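Local coordinates for PUM-HD domain-containing protein (Caenorhabditis elegans, PDB 7CGF) that binds PBE RNA through its PUM-HD domain and probably recognises mRNA 3' untranslated regions, at residues M284-G287 with A288-H292; I130-P133 with L134-K137; G94-R97 with H98-R101; K58-F61 with E62-S65. The protein carries 2 engineered substitutions. One frame throughout, in Å; residues are numbered along the deposited sequence.

Contact 1: M284-G287 with A288-H292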
loop_
_atom_site.group_PDB
_atom_site.type_symbol
_atom_site.label_atom_id
_atom_site.label_comp_id
_atom_site.label_asym_id
_atom_site.label_seq_id
_atom_site.Cartn_x
_atom_site.Cartn_y
_atom_site.Cartn_z
ATOM N N MET A 284 13.912 -2.794 -27.308
ATOM C CA MET A 284 13.525 -1.435 -27.678
ATOM C C MET A 284 14.281 -0.392 -26.863
ATOM O O MET A 284 14.707 0.636 -27.407
ATOM C CB MET A 284 12.022 -1.256 -27.500
ATOM C CG MET A 284 11.231 -2.133 -28.446
ATOM S SD MET A 284 9.496 -2.087 -28.038
ATOM C CE MET A 284 9.226 -0.321 -28.207
ATOM N N ILE A 285 14.428 -0.630 -25.556
ATOM C CA ILE A 285 15.136 0.314 -24.690
ATOM C C ILE A 285 16.621 0.339 -25.035
ATOM O O ILE A 285 17.216 1.411 -25.183
ATOM C CB ILE A 285 14.904 -0.035 -23.209
ATOM C CG1 ILE A 285 13.420 0.083 -22.864
ATOM C CG2 ILE A 285 15.747 0.868 -22.292
ATOM C CD1 ILE A 285 13.055 -0.504 -21.496
ATOM N N VAL A 286 17.232 -0.841 -25.196
ATOM C CA VAL A 286 18.644 -0.912 -25.594
ATOM C C VAL A 286 18.873 -0.216 -26.935
ATOM O O VAL A 286 19.840 0.540 -27.105
ATOM C CB VAL A 286 19.119 -2.374 -25.627
ATOM C CG1 VAL A 286 20.513 -2.463 -26.240
ATOM C CG2 VAL A 286 19.134 -2.960 -24.224
ATOM N N GLY A 287 17.993 -0.451 -27.909
ATOM C CA GLY A 287 18.166 0.180 -29.208
ATOM C C GLY A 287 18.070 1.690 -29.140
ATOM O O GLY A 287 18.815 2.402 -29.816
ATOM N N ALA A 288 17.152 2.200 -28.316
ATOM C CA ALA A 288 17.056 3.641 -28.116
ATOM C C ALA A 288 18.327 4.182 -27.490
ATOM O O ALA A 288 18.810 5.260 -27.867
ATOM C CB ALA A 288 15.852 3.968 -27.227
ATOM N N ALA A 289 18.889 3.438 -26.533
ATOM C CA ALA A 289 20.062 3.906 -25.805
ATOM C C ALA A 289 21.305 3.922 -26.685
ATOM O O ALA A 289 22.172 4.785 -26.510
ATOM C CB ALA A 289 20.302 3.023 -24.578
ATOM N N CYS A 290 21.410 2.997 -27.631
ATOM C CA CYS A 290 22.621 2.869 -28.434
ATOM C C CYS A 290 22.541 3.586 -29.769
ATOM O O CYS A 290 23.521 3.561 -30.519
ATOM C CB CYS A 290 22.938 1.392 -28.676
ATOM S SG CYS A 290 23.331 0.495 -27.198
ATOM N N HIS A 291 21.424 4.244 -30.076
ATOM C CA HIS A 291 21.223 4.779 -31.417
ATOM C C HIS A 291 22.224 5.888 -31.716
ATOM O O HIS A 291 22.447 6.780 -30.890
ATOM C CB HIS A 291 19.796 5.297 -31.585
ATOM C CG HIS A 291 19.379 5.426 -33.018
ATOM N ND1 HIS A 291 19.392 6.628 -33.693
ATOM C CD2 HIS A 291 18.968 4.496 -33.913
ATOM C CE1 HIS A 291 18.990 6.434 -34.937
ATOM N NE2 HIS A 291 18.727 5.150 -35.096
ATOM N N HIS A 292 22.829 5.819 -32.902
ATOM C CA HIS A 292 23.809 6.805 -33.342
ATOM C C HIS A 292 23.119 8.033 -33.927
ATOM O O HIS A 292 22.895 9.023 -33.229
ATOM C CB HIS A 292 24.763 6.190 -34.372
#
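Val286 and Cys290 lie side by side, one turn apart, in the last turns of helix 279-290. The backbone supplies the regular part of the contact. Three successive i to i+4 hydrogen bonds run from Ala288 N to Met284 O (3.0 Å), from Ala289 N to Ile285 O (3.0 Å) and from Cys290 N to Val286 O (3.0 Å). Their N-H...O angles fall from 157° to 141°, so the last is the most bent.

The side-chain part is apolar and slight. Val286 CG1 lies 4.2 Å from Cys290 SG, a loose van der Waals pair. With chi1 at -65° the thiol swings back beside its own backbone N, which brings SG to 3.5 Å from Val286 O. Within the turn, the alanine methyls rest against carbonyl oxygens, as in Ala289 CB to Ile285 O at 3.5 Å.

This is plain helix packing in the all-helical PUM-HD domain, about 13 Å from the RNA at the nearest atom; 284-287 falls in the predicted Pumilio repeat 252-287. Four neighbouring helices pack round these residues: Val286 and Cys290 touch Glu327 of helix 322-332, Met284 packs on helix 243-255, Ala288 and Ala289 meet Leu257 of helix 257-261, and Val286 reaches Met316 of helix 309-319.

Contact 2: I130-P133 with L134-K137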
loop_
_atom_site.group_PDB
_atom_site.type_symbol
_atom_site.label_atom_id
_atom_site.label_comp_id
_atom_site.label_asym_id
_atom_site.label_seq_id
_atom_site.Cartn_x
_atom_site.Cartn_y
_atom_site.Cartn_z
ATOM N N ILE A 130 -13.624 -10.805 9.307
ATOM C CA ILE A 130 -15.024 -11.219 9.323
ATOM C C ILE A 130 -15.500 -11.732 7.971
ATOM O O ILE A 130 -14.855 -11.531 6.932
ATOM C CB ILE A 130 -15.937 -10.082 9.816
ATOM C CG1 ILE A 130 -16.019 -8.949 8.779
ATOM C CG2 ILE A 130 -15.485 -9.600 11.192
ATOM C CD1 ILE A 130 -16.668 -7.658 9.305
ATOM N N ASN A 131 -16.652 -12.395 7.984
ATOM C CA ASN A 131 -17.196 -13.007 6.780
ATOM C C ASN A 131 -17.726 -11.948 5.807
ATOM O O ASN A 131 -17.963 -10.790 6.161
ATOM C CB ASN A 131 -18.304 -13.991 7.154
ATOM C CG ASN A 131 -19.329 -13.374 8.068
ATOM O OD1 ASN A 131 -20.148 -12.560 7.644
ATOM N ND2 ASN A 131 -19.276 -13.736 9.340
ATOM N N GLU A 132 -17.935 -12.378 4.563
ATOM C CA GLU A 132 -18.237 -11.427 3.495
ATOM C C GLU A 132 -19.509 -10.609 3.720
ATOM O O GLU A 132 -19.471 -9.394 3.462
ATOM C CB GLU A 132 -18.292 -12.179 2.164
ATOM C CG GLU A 132 -18.415 -11.285 0.960
ATOM C CD GLU A 132 -18.413 -12.095 -0.305
ATOM O OE1 GLU A 132 -19.496 -12.604 -0.687
ATOM O OE2 GLU A 132 -17.322 -12.259 -0.877
ATOM N N PRO A 133 -20.643 -11.175 4.165
ATOM C CA PRO A 133 -21.814 -10.327 4.443
ATOM C C PRO A 133 -21.554 -9.194 5.418
ATOM O O PRO A 133 -22.110 -8.105 5.256
ATOM C CB PRO A 133 -22.829 -11.333 5.010
ATOM C CG PRO A 133 -22.475 -12.600 4.329
ATOM C CD PRO A 133 -20.981 -12.609 4.281
ATOM N N LEU A 134 -20.748 -9.429 6.452
ATOM C CA LEU A 134 -20.432 -8.351 7.376
ATOM C C LEU A 134 -19.454 -7.356 6.757
ATOM O O LEU A 134 -19.547 -6.152 7.024
ATOM C CB LEU A 134 -19.865 -8.930 8.672
ATOM C CG LEU A 134 -20.867 -9.755 9.486
ATOM C CD1 LEU A 134 -20.231 -10.269 10.758
ATOM C CD2 LEU A 134 -22.094 -8.916 9.800
ATOM N N GLN A 135 -18.508 -7.829 5.949
ATOM C CA GLN A 135 -17.650 -6.898 5.216
ATOM C C GLN A 135 -18.479 -5.960 4.351
ATOM O O GLN A 135 -18.251 -4.747 4.332
ATOM C CB GLN A 135 -16.661 -7.659 4.342
ATOM C CG GLN A 135 -15.588 -8.436 5.062
ATOM C CD GLN A 135 -14.766 -9.257 4.082
ATOM O OE1 GLN A 135 -15.317 -9.889 3.174
ATOM N NE2 GLN A 135 -13.445 -9.225 4.230
ATOM N N ILE A 136 -19.435 -6.515 3.605
ATOM C CA ILE A 136 -20.273 -5.702 2.728
ATOM C C ILE A 136 -21.053 -4.672 3.532
ATOM O O ILE A 136 -21.249 -3.530 3.092
ATOM C CB ILE A 136 -21.211 -6.613 1.912
ATOM C CG1 ILE A 136 -20.412 -7.474 0.941
ATOM C CG2 ILE A 136 -22.238 -5.790 1.163
ATOM C CD1 ILE A 136 -21.243 -8.565 0.279
ATOM N N LYS A 137 -21.508 -5.053 4.730
ATOM C CA LYS A 137 -22.235 -4.123 5.583
ATOM C C LYS A 137 -21.360 -2.937 5.973
ATOM O O LYS A 137 -21.802 -1.782 5.924
ATOM C CB LYS A 137 -22.753 -4.869 6.818
ATOM C CG LYS A 137 -23.702 -4.065 7.679
ATOM C CD LYS A 137 -24.352 -4.912 8.776
ATOM C CE LYS A 137 -25.106 -4.010 9.743
ATOM N NZ LYS A 137 -25.736 -4.749 10.868
#
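Asn131 O is gripped by two backbone N-H groups of the next turn. Gln135 N gives a straight bond of 3.0 Å to Asn131 O, at 164° and in the carbonyl plane, while the bond from Leu134 N is weak and strongly bent. This is the N-terminus of helix 132-142, and Asn131 is its N-cap: OD1 of Asn131 also accepts from Leu134 N, a weak capping bond of 3.4 Å. The turn is carried on by Ile136 N to Glu132 O, 2.9 Å, and by Lys137 N to Pro133 O.

Gln135 runs extended beyond CG, back past the start of the helix and antiparallel to the side chain of Ile130, its CG 3.8 Å from Ile130 CG1. Its OE1 comes to 3.3 Å from Glu132 CA, and its amide plane is nearly coplanar with the Glu132 carboxylate. The NE2 end of Gln135 donates to two backbone oxygens, Leu127 O and Lys165 O, and so ties the first turn to helix 119-129 and to the end of helix 155-165. A leucine in its place would probably leave both carbonyls without this donor and the link between these chain segments lost. Glu132 turns its OE2 to Ser167 OG, and Lys137 reaches Asp104.

Ile130 has left helical geometry, and its CG1 sits between its backbone N and carbonyl carbon (chi1 70°). The branch is thereby turned across the Leu134 side chain at about a right angle, with Ile130 CD1 pressed to 3.5 Å from Leu134 CB, tighter than usual carbon contact.

Contact 3: G94-R97 with H98-R101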
loop_
_atom_site.group_PDB
_atom_site.type_symbol
_atom_site.label_atom_id
_atom_site.label_comp_id
_atom_site.label_asym_id
_atom_site.label_seq_id
_atom_site.Cartn_x
_atom_site.Cartn_y
_atom_site.Cartn_z
ATOM N N GLY A 94 -12.070 -17.026 16.496
ATOM C CA GLY A 94 -12.365 -17.525 17.813
ATOM C C GLY A 94 -13.433 -16.732 18.524
ATOM O O GLY A 94 -14.016 -17.227 19.496
ATOM N N GLU A 95 -13.706 -15.514 18.052
ATOM C CA GLU A 95 -14.803 -14.697 18.548
ATOM C C GLU A 95 -15.894 -14.488 17.502
ATOM O O GLU A 95 -16.711 -13.569 17.644
ATOM C CB GLU A 95 -14.268 -13.353 19.064
ATOM C CG GLU A 95 -13.414 -13.469 20.324
ATOM C CD GLU A 95 -14.230 -13.863 21.554
ATOM O OE1 GLU A 95 -15.464 -13.712 21.529
ATOM O OE2 GLU A 95 -13.637 -14.317 22.543
ATOM N N GLU A 96 -15.955 -15.357 16.483
ATOM C CA GLU A 96 -17.004 -15.346 15.460
ATOM C C GLU A 96 -18.404 -15.088 15.988
ATOM O O GLU A 96 -19.179 -14.355 15.368
ATOM C CB GLU A 96 -17.060 -16.679 14.697
ATOM C CG GLU A 96 -16.055 -16.870 13.600
ATOM C CD GLU A 96 -14.681 -17.247 14.121
ATOM O OE1 GLU A 96 -13.770 -17.493 13.289
ATOM O OE2 GLU A 96 -14.516 -17.308 15.361
ATOM N N ARG A 97 -18.751 -15.725 17.114
ATOM C CA ARG A 97 -20.105 -15.629 17.643
ATOM C C ARG A 97 -20.495 -14.195 17.970
ATOM O O ARG A 97 -21.686 -13.904 18.107
ATOM C CB ARG A 97 -20.232 -16.502 18.892
ATOM C CG ARG A 97 -19.336 -16.057 20.039
ATOM C CD ARG A 97 -19.214 -17.151 21.102
ATOM N NE ARG A 97 -18.442 -16.708 22.261
ATOM C CZ ARG A 97 -17.116 -16.683 22.313
ATOM N NH1 ARG A 97 -16.398 -17.079 21.268
ATOM N NH2 ARG A 97 -16.501 -16.265 23.412
ATOM N N HIS A 98 -19.514 -13.301 18.098
ATOM C CA HIS A 98 -19.742 -11.917 18.480
ATOM C C HIS A 98 -19.625 -10.935 17.324
ATOM O O HIS A 98 -19.951 -9.757 17.508
ATOM C CB HIS A 98 -18.744 -11.518 19.563
ATOM C CG HIS A 98 -18.999 -12.185 20.873
ATOM N ND1 HIS A 98 -17.991 -12.726 21.643
ATOM C CD2 HIS A 98 -20.149 -12.391 21.553
ATOM C CE1 HIS A 98 -18.512 -13.237 22.742
ATOM N NE2 HIS A 98 -19.819 -13.051 22.710
ATOM N N TRP A 99 -19.197 -11.390 16.145
ATOM C CA TRP A 99 -18.881 -10.470 15.052
ATOM C C TRP A 99 -20.094 -9.644 14.643
ATOM O O TRP A 99 -19.997 -8.422 14.471
ATOM C CB TRP A 99 -18.362 -11.244 13.849
ATOM C CG TRP A 99 -17.002 -11.817 13.980
ATOM C CD1 TRP A 99 -16.101 -11.630 14.994
ATOM C CD2 TRP A 99 -16.381 -12.688 13.045
ATOM N NE1 TRP A 99 -14.949 -12.334 14.735
ATOM C CE2 TRP A 99 -15.092 -12.988 13.542
ATOM C CE3 TRP A 99 -16.790 -13.251 11.832
ATOM C CZ2 TRP A 99 -14.209 -13.828 12.866
ATOM C CZ3 TRP A 99 -15.917 -14.077 11.161
ATOM C CH2 TRP A 99 -14.633 -14.354 11.676
ATOM N N ALA A 100 -21.246 -10.297 14.450
ATOM C CA ALA A 100 -22.408 -9.570 13.948
ATOM C C ALA A 100 -22.897 -8.536 14.957
ATOM O O ALA A 100 -23.213 -7.401 14.581
ATOM C CB ALA A 100 -23.525 -10.545 13.577
ATOM N N ARG A 101 -22.952 -8.899 16.244
ATOM C CA ARG A 101 -23.377 -7.944 17.260
ATOM C C ARG A 101 -22.408 -6.777 17.361
ATOM O O ARG A 101 -22.826 -5.635 17.584
ATOM C CB ARG A 101 -23.514 -8.625 18.623
ATOM C CG ARG A 101 -24.738 -9.514 18.757
ATOM C CD ARG A 101 -24.744 -10.194 20.129
ATOM N NE ARG A 101 -24.765 -9.218 21.218
ATOM C CZ ARG A 101 -24.555 -9.521 22.496
ATOM N NH1 ARG A 101 -24.586 -8.567 23.424
ATOM N NH2 ARG A 101 -24.297 -10.778 22.844
HETATM O O HOH W 1 -21.609 -13.182 14.765
HETATM O O HOH W 2 -23.082 -11.781 17.098
#
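His98 presents one ring face to Arg97 and an edge to Glu95. Arg97 CG lies 3.8 Å from the centroid of the His98 ring, 3° off the normal, a CH-pi contact, while Glu95 OE1 meets His98 ND1 near the ring plane at 2.7 Å. Carboxylate and imidazole are nearly coplanar, 6° apart. That same OE1 sits over one face of the Arg97 guanidinium, offset toward the rim and 3.3 Å from Arg97 NH2, an attraction of charge without a directed N-H. At the guanidinium edge, in plane, Gly94 O takes a weak bond from Arg97 NH1. The Trp99 indole takes Glu96 CA over its five-membered ring, 3.5 Å from the centroid; chi1 of -81° sets Glu96 CG beside its backbone N and over the six-membered ring.

These residues lead into helix 99-106, within a predicted Pumilio repeat. His98 N bonds to Glu95 O at 2.9 Å, and Trp99 N to Glu96 O. For the next amides waters bridge the i to i+4 gap: one links Glu96 O to Ala100 N, the other Arg97 O to Arg101 N. Outside, His98 stacks on Phe67, Trp99 NE1 donates to Glu92 O, and Arg97 NH2 pairs with Asp64 OD1.

Contact 4: K58-F61 with E62-S65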
loop_
_atom_site.group_PDB
_atom_site.type_symbol
_atom_site.label_atom_id
_atom_site.label_comp_id
_atom_site.label_asym_id
_atom_site.label_seq_id
_atom_site.Cartn_x
_atom_site.Cartn_y
_atom_site.Cartn_z
ATOM N N LYS A 58 -9.410 -20.032 28.619
ATOM C CA LYS A 58 -10.066 -21.181 28.014
ATOM C C LYS A 58 -11.560 -21.211 28.306
ATOM O O LYS A 58 -12.231 -22.203 27.984
ATOM C CB LYS A 58 -9.425 -22.475 28.516
ATOM C CG LYS A 58 -8.081 -22.829 27.892
ATOM C CD LYS A 58 -7.428 -23.967 28.685
ATOM C CE LYS A 58 -6.487 -24.813 27.831
ATOM N NZ LYS A 58 -7.234 -25.837 27.038
ATOM N N ASP A 59 -12.096 -20.157 28.913
ATOM C CA ASP A 59 -13.487 -20.121 29.355
ATOM C C ASP A 59 -14.234 -19.116 28.489
ATOM O O ASP A 59 -14.112 -17.904 28.691
ATOM C CB ASP A 59 -13.565 -19.748 30.833
ATOM C CG ASP A 59 -14.950 -19.918 31.414
ATOM O OD1 ASP A 59 -15.950 -19.909 30.660
ATOM O OD2 ASP A 59 -15.038 -20.048 32.652
ATOM N N ARG A 60 -15.034 -19.624 27.548
ATOM C CA ARG A 60 -15.832 -18.748 26.694
ATOM C C ARG A 60 -16.794 -17.891 27.499
ATOM O O ARG A 60 -17.089 -16.754 27.113
ATOM C CB ARG A 60 -16.624 -19.552 25.669
ATOM C CG ARG A 60 -15.831 -19.927 24.450
ATOM C CD ARG A 60 -15.509 -21.386 24.502
ATOM N NE ARG A 60 -15.242 -21.943 23.185
ATOM C CZ ARG A 60 -15.085 -23.237 22.954
ATOM N NH1 ARG A 60 -14.842 -23.655 21.723
ATOM N NH2 ARG A 60 -15.181 -24.105 23.957
ATOM N N PHE A 61 -17.345 -18.438 28.580
ATOM C CA PHE A 61 -18.308 -17.659 29.343
ATOM C C PHE A 61 -17.627 -16.509 30.073
ATOM O O PHE A 61 -18.247 -15.455 30.269
ATOM C CB PHE A 61 -19.074 -18.566 30.314
ATOM C CG PHE A 61 -20.120 -19.444 29.645
ATOM C CD1 PHE A 61 -20.222 -19.534 28.261
ATOM C CD2 PHE A 61 -21.014 -20.172 30.416
ATOM C CE1 PHE A 61 -21.175 -20.341 27.665
ATOM C CE2 PHE A 61 -21.977 -20.965 29.825
ATOM C CZ PHE A 61 -22.056 -21.063 28.453
ATOM N N GLU A 62 -16.362 -16.680 30.464
ATOM C CA GLU A 62 -15.582 -15.562 30.984
ATOM C C GLU A 62 -15.410 -14.497 29.915
ATOM O O GLU A 62 -15.599 -13.302 30.171
ATOM C CB GLU A 62 -14.215 -16.033 31.477
ATOM C CG GLU A 62 -14.216 -16.681 32.860
ATOM C CD GLU A 62 -14.528 -15.694 33.971
ATOM O OE1 GLU A 62 -13.859 -14.637 34.029
ATOM O OE2 GLU A 62 -15.436 -15.981 34.789
ATOM N N LYS A 63 -15.054 -14.919 28.700
ATOM C CA LYS A 63 -14.860 -13.952 27.621
ATOM C C LYS A 63 -16.170 -13.259 27.264
ATOM O O LYS A 63 -16.195 -12.039 27.041
ATOM C CB LYS A 63 -14.238 -14.651 26.409
ATOM C CG LYS A 63 -12.825 -15.164 26.718
ATOM C CD LYS A 63 -12.089 -15.723 25.496
ATOM C CE LYS A 63 -12.378 -17.193 25.287
ATOM N NZ LYS A 63 -11.414 -17.812 24.333
ATOM N N ASP A 64 -17.277 -14.010 27.224
ATOM C CA ASP A 64 -18.572 -13.406 26.931
ATOM C C ASP A 64 -18.973 -12.385 27.991
ATOM O O ASP A 64 -19.765 -11.483 27.700
ATOM C CB ASP A 64 -19.676 -14.463 26.840
ATOM C CG ASP A 64 -19.451 -15.485 25.738
ATOM O OD1 ASP A 64 -18.615 -15.258 24.844
ATOM O OD2 ASP A 64 -20.129 -16.535 25.780
ATOM N N SER A 65 -18.449 -12.520 29.217
ATOM C CA SER A 65 -18.962 -11.755 30.356
ATOM C C SER A 65 -18.689 -10.263 30.229
ATOM O O SER A 65 -19.411 -9.454 30.829
ATOM C CB SER A 65 -18.366 -12.269 31.673
ATOM O OG SER A 65 -17.015 -11.840 31.881
#
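The N-terminus of helix 60-65 is capped by Asp59, whose carboxylate accepts from the backbone N-H groups of Phe61 and Glu62. Asp59 OD1 takes both bonds, each weak, from Glu62 N at 3.3 Å and from Phe61 N at 2.9 Å, the second well bent at 126°. The turn closes through Lys63 N to Asp59 O, 3.1 Å and in the carbonyl plane, and Asp64 N to Arg60 O, 2.8 Å. Against the cap, Glu62 CG packs 3.5 Å from Asp59 OD2; its own carboxylate bends away at chi2 (-68°) and finds Ser31 OG.

Asp64 folds back over the turn. With chi1 at -61° its CG lies 3.0 Å from Arg60 O, and both carboxylate oxygens crowd that acceptor without a bond, a placement the salt bridge to Arg97 probably offsets. Cutting the side chain back to an alanine is likely to leave Arg97 NH2 without this carboxylate partner and the guanidinium less firmly fixed, though Glu95 OE1 and Gly94 O remain.

Farther along the chain Glu62 O is held twice by one residue, by Ser65 N and by Ser65 OG, the latter at 2.7 Å. An acidic side chain reaching over the first turn's amides in this way is the aspartate N-cap of a short alpha-helix.

Contacts 2, 3 and 4 all lie at helix starts on the same side of the chain's centre, and contact 3 touches both others. Trp99 packs on Ile130 and Asn131 toward contact 2, and Arg97 and His98 meet Asp64 toward contact 4. Contact 1, in the last turns of helix 279-290, is separate, its nearest atoms about 38 Å from contact 2. Contact 3 is buried, contacts 1 and 2 partly so, and contact 4 lies at the surface. Chemistry follows place: contact 1 is almost wholly backbone bonding and apolar packing, contacts 2 and 4 add weak Asn and Asp capping bonds to regular helical ones, and contact 3 combines aromatic faces, a histidine-carboxylate bond and water bridges.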